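Local coordinates for sister chromatid cohesion protein (Chaetomium thermophilum, PDB 5T8V) that probably helps load cohesin onto chromatin, this chain being its C-terminal, HEAT-repeat part, at residues G820-L825 against Q844-F849; A852-F857 against R889-Q894; P867-I872 against R882-I887. All blocks are in the same frame, centred on the assembly; numbering follows the deposited sequence.

Three neighbouring contacts build one region of the helical-repeat chain. Contact 1 is buried and joins helices 808-824 and 839-852 through methionine, leucine and phenylalanine side chains. Contact 2 is partly buried: the loop after helix 839-852 meets the end of helix 878-891, with an apolar inner half and an exposed glutamine amide at its outer side. Contact 3, buried again, sets short helix 866-870 against the middle of that same helix 878-891, mostly with branched aliphatic groups, and is nested within the loop that contact 2 closes. F857 of contact 2 packs on F823 and F849 of contact 1, while L846 of contact 1 meets I887 of contact 3.

Contact 1 (G820-L825 against Q844-F849); sequences GSMFDL and QVLMIF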
loop_
_atom_site.group_PDB
_atom_site.type_symbol
_atom_site.label_atom_id
_atom_site.label_comp_id
_atom_site.label_asym_id
_atom_site.label_seq_id
_atom_site.Cartn_x
_atom_site.Cartn_y
_atom_site.Cartn_z
ATOM N N GLY A 820 44.327 7.398 9.201
ATOM C CA GLY A 820 45.113 8.442 9.833
ATOM C C GLY A 820 44.324 9.240 10.848
ATOM O O GLY A 820 44.875 9.691 11.855
ATOM N N SER A 821 43.027 9.432 10.601
ATOM C CA SER A 821 42.178 10.077 11.596
ATOM C C SER A 821 42.020 9.191 12.825
ATOM O O SER A 821 42.251 9.634 13.955
ATOM C CB SER A 821 40.816 10.408 10.990
ATOM O OG SER A 821 39.991 11.077 11.928
ATOM N N MET A 822 41.644 7.925 12.619
ATOM C CA MET A 822 41.478 7.005 13.739
ATOM C C MET A 822 42.700 7.026 14.648
ATOM O O MET A 822 42.568 7.050 15.877
ATOM C CB MET A 822 41.225 5.586 13.229
ATOM C CG MET A 822 40.202 5.488 12.116
ATOM S SD MET A 822 39.394 3.884 12.032
ATOM C CE MET A 822 38.495 4.038 10.491
ATOM N N PHE A 823 43.900 7.019 14.062
ATOM C CA PHE A 823 45.102 7.161 14.877
ATOM C C PHE A 823 45.209 8.558 15.468
ATOM O O PHE A 823 45.710 8.720 16.587
ATOM C CB PHE A 823 46.347 6.840 14.053
ATOM C CG PHE A 823 46.551 5.374 13.807
ATOM C CD1 PHE A 823 47.044 4.555 14.809
ATOM C CD2 PHE A 823 46.259 4.817 12.575
ATOM C CE1 PHE A 823 47.236 3.205 14.586
ATOM C CE2 PHE A 823 46.449 3.470 12.347
ATOM C CZ PHE A 823 46.938 2.662 13.353
ATOM N N ASP A 824 44.749 9.577 14.737
ATOM C CA ASP A 824 44.744 10.931 15.277
ATOM C C ASP A 824 43.800 11.048 16.467
ATOM O O ASP A 824 44.000 11.906 17.334
ATOM C CB ASP A 824 44.357 11.928 14.183
ATOM C CG ASP A 824 44.453 13.368 14.646
ATOM O OD1 ASP A 824 45.299 13.659 15.518
ATOM O OD2 ASP A 824 43.684 14.210 14.134
ATOM N N LEU A 825 42.774 10.198 16.527
ATOM C CA LEU A 825 41.879 10.153 17.677
ATOM C C LEU A 825 42.477 9.404 18.861
ATOM O O LEU A 825 41.867 9.393 19.935
ATOM C CB LEU A 825 40.549 9.503 17.283
ATOM C CG LEU A 825 39.496 10.414 16.644
ATOM C CD1 LEU A 825 39.999 11.045 15.354
ATOM C CD2 LEU A 825 38.215 9.633 16.386
ATOM N N GLN A 844 38.958 -1.669 17.045
ATOM C CA GLN A 844 38.207 -2.751 16.418
ATOM C C GLN A 844 38.012 -2.514 14.924
ATOM O O GLN A 844 37.982 -3.476 14.148
ATOM C CB GLN A 844 36.854 -2.932 17.110
ATOM C CG GLN A 844 36.940 -3.673 18.437
ATOM C CD GLN A 844 37.602 -5.033 18.299
ATOM O OE1 GLN A 844 38.711 -5.248 18.786
ATOM N NE2 GLN A 844 36.926 -5.954 17.622
ATOM N N VAL A 845 37.887 -1.258 14.502
ATOM C CA VAL A 845 37.750 -0.950 13.079
ATOM C C VAL A 845 39.116 -0.819 12.412
ATOM O O VAL A 845 39.300 -1.251 11.269
ATOM C CB VAL A 845 36.890 0.318 12.876
ATOM C CG1 VAL A 845 37.411 1.485 13.685
ATOM C CG2 VAL A 845 36.818 0.697 11.398
ATOM N N LEU A 846 40.095 -0.230 13.105
ATOM C CA LEU A 846 41.453 -0.222 12.570
ATOM C C LEU A 846 41.945 -1.636 12.301
ATOM O O LEU A 846 42.693 -1.866 11.343
ATOM C CB LEU A 846 42.398 0.490 13.538
ATOM C CG LEU A 846 42.401 2.017 13.487
ATOM C CD1 LEU A 846 43.217 2.589 14.635
ATOM C CD2 LEU A 846 42.952 2.498 12.153
ATOM N N MET A 847 41.529 -2.592 13.131
ATOM C CA MET A 847 41.905 -3.989 12.947
ATOM C C MET A 847 41.471 -4.496 11.575
ATOM O O MET A 847 42.290 -4.973 10.779
ATOM C CB MET A 847 41.268 -4.815 14.066
ATOM C CG MET A 847 41.609 -6.287 14.088
ATOM S SD MET A 847 40.714 -7.081 15.438
ATOM C CE MET A 847 41.339 -8.753 15.350
ATOM N N ILE A 848 40.173 -4.394 11.284
ATOM C CA ILE A 848 39.650 -4.889 10.015
ATOM C C ILE A 848 40.182 -4.073 8.844
ATOM O O ILE A 848 40.323 -4.595 7.732
ATOM C CB ILE A 848 38.110 -4.906 10.047
ATOM C CG1 ILE A 848 37.557 -3.518 10.397
ATOM C CG2 ILE A 848 37.631 -5.969 11.033
ATOM C CD1 ILE A 848 36.062 -3.472 10.623
ATOM N N PHE A 849 40.499 -2.794 9.062
ATOM C CA PHE A 849 41.160 -2.022 8.014
ATOM C C PHE A 849 42.522 -2.615 7.677
ATOM O O PHE A 849 42.837 -2.855 6.506
ATOM C CB PHE A 849 41.304 -0.563 8.440
ATOM C CG PHE A 849 40.261 0.335 7.857
ATOM C CD1 PHE A 849 39.034 0.485 8.479
ATOM C CD2 PHE A 849 40.502 1.026 6.682
ATOM C CE1 PHE A 849 38.073 1.307 7.945
ATOM C CE2 PHE A 849 39.543 1.853 6.141
ATOM C CZ PHE A 849 38.326 1.994 6.773
#
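L846 sets its CD1 methyl squarely over the middle of the F823 ring, 4.0 Å from CD1 to the ring centroid and only 11° from the ring normal. That is a clear CH-pi contact, and the other methyl of the same leucine stays close by, with CD2 3.6 Å from F823 CE2. L846 CD2 is shared, since it also lies 3.7 Å from M822 CB. M822 and L846 run past each other in opposite directions, each reaching toward the other helix.

Beyond CG the M822 chain is extended, and this carries its sulfur across V845, with SD 3.5 Å from V845 CG1. Its terminal methyl goes further, CE coming within 3.8 Å of F849 CE1. The sulfur itself sits obliquely to the F849 ring, SD 5.5 Å from the centroid, as a Met-aromatic contact. Were F823 an alanine, L846 CD1 would probably lose the ring face it rests on, and a gap would open beside the leucine.

The segments belong to helices 808-824 and 839-852, consecutive in the chain and nearly antiparallel, with 149° between the N-to-C directions of the two short segments. Successive helices packed this way by apolar side chains are as expected of a HEAT-repeat protein. M822 and L846 are the facing pair at the middle. Helix 773-786 adds V777, V781 and M780 around M822, V845 and F849, and on the far flank L846 also touches I887 of helix 878-891.

All the residues that touch here are buried and apolar, with the methionine sulfur as the softest atom among them. The helices are thus held to each other by dispersion and fit, with the CH-pi contact the most directional element.

Contact 2 (A852-F857 against R889-Q894); sequences AEASLF and RRVLPQ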
loop_
_atom_site.group_PDB
_atom_site.type_symbol
_atom_site.label_atom_id
_atom_site.label_comp_id
_atom_site.label_asym_id
_atom_site.label_seq_id
_atom_site.Cartn_x
_atom_site.Cartn_y
_atom_site.Cartn_z
ATOM N N ALA A 852 42.146 -5.555 5.670
ATOM C CA ALA A 852 41.723 -5.333 4.290
ATOM C C ALA A 852 42.883 -4.855 3.424
ATOM O O ALA A 852 43.126 -5.401 2.341
ATOM C CB ALA A 852 40.576 -4.325 4.252
ATOM N N GLU A 853 43.607 -3.833 3.879
ATOM C CA GLU A 853 44.691 -3.261 3.083
ATOM C C GLU A 853 45.671 -2.584 4.030
ATOM O O GLU A 853 45.375 -1.509 4.561
ATOM C CB GLU A 853 44.144 -2.276 2.057
ATOM C CG GLU A 853 45.205 -1.627 1.186
ATOM C CD GLU A 853 45.966 -2.634 0.345
ATOM O OE1 GLU A 853 45.376 -3.672 -0.018
ATOM O OE2 GLU A 853 47.156 -2.387 0.051
ATOM N N ALA A 854 46.833 -3.207 4.229
ATOM C CA ALA A 854 47.840 -2.671 5.135
ATOM C C ALA A 854 48.591 -1.480 4.555
ATOM O O ALA A 854 49.222 -0.735 5.313
ATOM C CB ALA A 854 48.840 -3.763 5.509
ATOM N N SER A 855 48.541 -1.285 3.235
ATOM C CA SER A 855 49.220 -0.152 2.615
ATOM C C SER A 855 48.796 1.182 3.216
ATOM O O SER A 855 49.546 2.159 3.119
ATOM C CB SER A 855 48.946 -0.144 1.109
ATOM O OG SER A 855 49.388 1.064 0.519
ATOM N N LEU A 856 47.617 1.244 3.836
ATOM C CA LEU A 856 47.098 2.503 4.354
ATOM C C LEU A 856 47.800 2.947 5.631
ATOM O O LEU A 856 47.673 4.114 6.015
ATOM C CB LEU A 856 45.596 2.371 4.613
ATOM C CG LEU A 856 44.761 1.972 3.395
ATOM C CD1 LEU A 856 43.448 1.342 3.823
ATOM C CD2 LEU A 856 44.508 3.178 2.510
ATOM N N PHE A 857 48.534 2.055 6.288
ATOM C CA PHE A 857 49.150 2.349 7.572
ATOM C C PHE A 857 50.599 2.783 7.387
ATOM O O PHE A 857 51.256 2.422 6.408
ATOM C CB PHE A 857 49.082 1.130 8.496
ATOM C CG PHE A 857 47.683 0.759 8.906
ATOM C CD1 PHE A 857 46.822 0.149 8.009
ATOM C CD2 PHE A 857 47.231 1.014 10.190
ATOM C CE1 PHE A 857 45.536 -0.191 8.382
ATOM C CE2 PHE A 857 45.946 0.674 10.568
ATOM C CZ PHE A 857 45.099 0.070 9.663
ATOM N N ARG A 889 50.754 -7.636 13.017
ATOM C CA ARG A 889 50.855 -8.832 12.190
ATOM C C ARG A 889 50.601 -8.511 10.721
ATOM O O ARG A 889 51.342 -8.958 9.838
ATOM C CB ARG A 889 49.864 -9.879 12.701
ATOM C CG ARG A 889 49.744 -11.138 11.861
ATOM C CD ARG A 889 48.731 -12.082 12.489
ATOM N NE ARG A 889 48.542 -13.306 11.720
ATOM C CZ ARG A 889 47.764 -14.315 12.101
ATOM N NH1 ARG A 889 47.103 -14.250 13.250
ATOM N NH2 ARG A 889 47.650 -15.393 11.338
ATOM N N ARG A 890 49.557 -7.728 10.443
ATOM C CA ARG A 890 49.180 -7.443 9.064
ATOM C C ARG A 890 50.019 -6.319 8.465
ATOM O O ARG A 890 50.406 -6.386 7.293
ATOM C CB ARG A 890 47.694 -7.083 8.996
ATOM C CG ARG A 890 46.754 -8.220 9.370
ATOM C CD ARG A 890 46.641 -9.243 8.250
ATOM N NE ARG A 890 45.604 -10.239 8.521
ATOM C CZ ARG A 890 45.808 -11.409 9.122
ATOM N NH1 ARG A 890 47.023 -11.761 9.527
ATOM N NH2 ARG A 890 44.790 -12.237 9.318
ATOM N N VAL A 891 50.309 -5.284 9.250
ATOM C CA VAL A 891 50.982 -4.101 8.721
ATOM C C VAL A 891 52.481 -4.337 8.606
ATOM O O VAL A 891 53.076 -4.171 7.535
ATOM C CB VAL A 891 50.686 -2.874 9.602
ATOM C CG1 VAL A 891 51.498 -1.663 9.137
ATOM C CG2 VAL A 891 49.195 -2.553 9.590
ATOM N N LEU A 892 53.112 -4.715 9.712
ATOM C CA LEU A 892 54.567 -4.669 9.796
ATOM C C LEU A 892 55.282 -5.373 8.648
ATOM O O LEU A 892 56.302 -4.841 8.179
ATOM C CB LEU A 892 55.004 -5.247 11.150
ATOM C CG LEU A 892 56.345 -4.787 11.729
ATOM C CD1 LEU A 892 56.571 -3.284 11.599
ATOM C CD2 LEU A 892 56.398 -5.192 13.183
ATOM N N PRO A 893 54.835 -6.532 8.151
ATOM C CA PRO A 893 55.512 -7.125 6.984
ATOM C C PRO A 893 55.389 -6.289 5.718
ATOM O O PRO A 893 56.055 -6.606 4.724
ATOM C CB PRO A 893 54.822 -8.489 6.824
ATOM C CG PRO A 893 53.539 -8.367 7.558
ATOM C CD PRO A 893 53.791 -7.425 8.686
ATOM N N GLN A 894 54.567 -5.239 5.719
ATOM C CA GLN A 894 54.428 -4.367 4.560
ATOM C C GLN A 894 55.463 -3.249 4.531
ATOM O O GLN A 894 55.760 -2.731 3.449
ATOM C CB GLN A 894 53.018 -3.763 4.528
ATOM C CG GLN A 894 52.781 -2.737 3.421
ATOM C CD GLN A 894 52.771 -1.300 3.930
ATOM O OE1 GLN A 894 52.781 -1.050 5.136
ATOM N NE2 GLN A 894 52.744 -0.349 3.004
#
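V891 points its two methyls at F857 because chi1 is 174°, which sets CG1 opposite the backbone N and CG2 opposite the carbonyl carbon. F857 answers with chi1 -66°, its ring lying on the side of its own backbone N, and V891 CG2 comes over one face of the F857 ring. This is a CH-pi contact: V891 CG2 is 4.1 Å from the F857 ring centroid, 26° off the ring normal, and nearest to CG. V891 CG1 touches the CB of F857, at 3.7 Å.

A854 fills in beside them. Its methyl presses on the backbone of helix 878-891, A854 CB lying 3.5 Å from R890 O. On the solvent side, the bent chain of Q894 folds its amide back over the loop, bringing NE2 to 3.6 Å from S855 CA; this is van der Waals contact with the backbone.

From E853 the chain leaves helix 839-852 and leads to helix 859-862. Behind it, V819 of helix 808-824 and L846 and A850 of helix 839-852 meet F857, and on the other side of helix 878-891, helix 919-935 takes R889 in a salt bridge with D924.

Contact 3 (P867-I872 against R882-I887); sequences PYIASI and RAVVVI
Y868 meets V884 with the base of its side chain. Its CB lies 3.8 Å from V884 CG1 and 4.2 Å from V884 CG2. One bond out, Y868 CG is still near, 4.1 Å from V884 CG1, and the methyl stands oblique to the ring. From there the ring turns off: chi1 is -73°, with CG beside the backbone N and anti to the carbonyl carbon, and the two side chains cross at about a right angle, so the ring carbons and the hydroxyl lead away from R882-I887. V880, earlier in helix 878-891, is also touched by Y868.

V884 works with both branches. While CG1 takes the tyrosine, CG2 turns to the isoleucines and lies 4.4 Å from I872 CD1, with I869 CD1 making a looser approach. I872 reaches this spot with an extended tail (chi2 172°), and its CD1 goes on to V885, 3.5 Å from V885 CG1. That methyl thus meets two successive valines of helix 878-891, the V885 side more closely.

The tyrosine also has a polar link within its own segment: S871 OG donates to Y868 O at 3.2 Å, from well above the carbonyl plane, as the chain comes off the end of helix 866-870. On the other side of helix 878-891, R882 forms a salt bridge with D924 of helix 919-935; V885, on the flank, also touches L921 of that helix. L910 of helix 900-910 also closes on I869 and I872.

Short helix 866-870 thus packs on helix 878-891 by branched aliphatic side chains and the root of one aromatic residue, consistent with an alpha-helical repeat fold. The join rests on the fit of methyls, while S871 OG bonds within its own segment and R882 NH2 to another helix.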
loop_
_atom_site.group_PDB
_atom_site.type_symbol
_atom_site.label_atom_id
_atom_site.label_comp_id
_atom_site.label_asym_id
_atom_site.label_seq_id
_atom_site.Cartn_x
_atom_site.Cartn_y
_atom_site.Cartn_z
ATOM N N PRO A 867 52.874 1.559 23.344
ATOM C CA PRO A 867 52.636 1.244 24.763
ATOM C C PRO A 867 51.615 0.142 24.980
ATOM O O PRO A 867 51.650 -0.513 26.030
ATOM C CB PRO A 867 52.154 2.580 25.344
ATOM C CG PRO A 867 51.614 3.330 24.179
ATOM C CD PRO A 867 52.457 2.933 23.010
ATOM N N TYR A 868 50.705 -0.088 24.029
ATOM C CA TYR A 868 49.758 -1.188 24.173
ATOM C C TYR A 868 50.464 -2.538 24.172
ATOM O O TYR A 868 49.992 -3.482 24.812
ATOM C CB TYR A 868 48.715 -1.141 23.057
ATOM C CG TYR A 868 47.696 -0.032 23.198
ATOM C CD1 TYR A 868 46.749 -0.059 24.213
ATOM C CD2 TYR A 868 47.668 1.032 22.308
ATOM C CE1 TYR A 868 45.811 0.948 24.346
ATOM C CE2 TYR A 868 46.733 2.044 22.430
ATOM C CZ TYR A 868 45.806 1.996 23.451
ATOM O OH TYR A 868 44.873 3.000 23.578
ATOM N N ILE A 869 51.592 -2.649 23.465
ATOM C CA ILE A 869 52.313 -3.917 23.412
ATOM C C ILE A 869 52.980 -4.208 24.750
ATOM O O ILE A 869 52.954 -5.345 25.238
ATOM C CB ILE A 869 53.341 -3.903 22.263
ATOM C CG1 ILE A 869 52.639 -3.948 20.902
ATOM C CG2 ILE A 869 54.306 -5.086 22.372
ATOM C CD1 ILE A 869 52.206 -2.599 20.385
ATOM N N ALA A 870 53.595 -3.194 25.362
ATOM C CA ALA A 870 54.310 -3.411 26.614
ATOM C C ALA A 870 53.374 -3.873 27.723
ATOM O O ALA A 870 53.795 -4.613 28.621
ATOM C CB ALA A 870 55.033 -2.131 27.033
ATOM N N SER A 871 52.111 -3.459 27.680
ATOM C CA SER A 871 51.150 -3.792 28.723
ATOM C C SER A 871 50.366 -5.066 28.433
ATOM O O SER A 871 49.500 -5.434 29.234
ATOM C CB SER A 871 50.174 -2.628 28.926
ATOM O OG SER A 871 49.474 -2.330 27.731
ATOM N N ILE A 872 50.641 -5.749 27.318
ATOM C CA ILE A 872 49.930 -6.988 27.014
ATOM C C ILE A 872 50.090 -7.993 28.146
ATOM O O ILE A 872 49.200 -8.819 28.384
ATOM C CB ILE A 872 50.423 -7.570 25.671
ATOM C CG1 ILE A 872 49.913 -6.719 24.506
ATOM C CG2 ILE A 872 49.964 -9.025 25.498
ATOM C CD1 ILE A 872 50.501 -7.084 23.157
ATOM N N ARG A 882 44.601 -8.022 21.329
ATOM C CA ARG A 882 44.465 -8.745 20.070
ATOM C C ARG A 882 44.428 -7.778 18.894
ATOM O O ARG A 882 45.019 -8.043 17.839
ATOM C CB ARG A 882 43.211 -9.618 20.094
ATOM C CG ARG A 882 43.234 -10.741 19.065
ATOM C CD ARG A 882 42.050 -11.683 19.224
ATOM N NE ARG A 882 40.967 -11.373 18.292
ATOM C CZ ARG A 882 40.828 -11.911 17.082
ATOM N NH1 ARG A 882 39.805 -11.557 16.314
ATOM N NH2 ARG A 882 41.705 -12.802 16.632
ATOM N N ALA A 883 43.752 -6.639 19.063
ATOM C CA ALA A 883 43.697 -5.644 17.999
ATOM C C ALA A 883 45.096 -5.193 17.598
ATOM O O ALA A 883 45.463 -5.246 16.419
ATOM C CB ALA A 883 42.851 -4.451 18.439
ATOM N N VAL A 884 45.902 -4.755 18.570
ATOM C CA VAL A 884 47.207 -4.194 18.229
ATOM C C VAL A 884 48.130 -5.272 17.672
ATOM O O VAL A 884 48.861 -5.034 16.703
ATOM C CB VAL A 884 47.832 -3.477 19.442
ATOM C CG1 VAL A 884 46.926 -2.346 19.911
ATOM C CG2 VAL A 884 48.115 -4.445 20.579
ATOM N N VAL A 885 48.115 -6.473 18.260
ATOM C CA VAL A 885 49.005 -7.516 17.750
ATOM C C VAL A 885 48.599 -7.922 16.340
ATOM O O VAL A 885 49.452 -8.281 15.522
ATOM C CB VAL A 885 49.040 -8.736 18.691
ATOM C CG1 VAL A 885 49.519 -8.327 20.076
ATOM C CG2 VAL A 885 47.682 -9.396 18.767
ATOM N N VAL A 886 47.302 -7.873 16.026
ATOM C CA VAL A 886 46.868 -8.180 14.666
ATOM C C VAL A 886 47.264 -7.057 13.716
ATOM O O VAL A 886 47.622 -7.303 12.557
ATOM C CB VAL A 886 45.352 -8.445 14.637
ATOM C CG1 VAL A 886 44.822 -8.442 13.204
ATOM C CG2 VAL A 886 45.049 -9.780 15.299
ATOM N N ILE A 887 47.210 -5.810 14.183
ATOM C CA ILE A 887 47.602 -4.691 13.335
ATOM C C ILE A 887 49.090 -4.761 13.019
ATOM O O ILE A 887 49.511 -4.464 11.895
ATOM C CB ILE A 887 47.216 -3.356 13.998
ATOM C CG1 ILE A 887 45.691 -3.226 14.056
ATOM C CG2 ILE A 887 47.807 -2.174 13.224
ATOM C CD1 ILE A 887 45.195 -2.091 14.929
#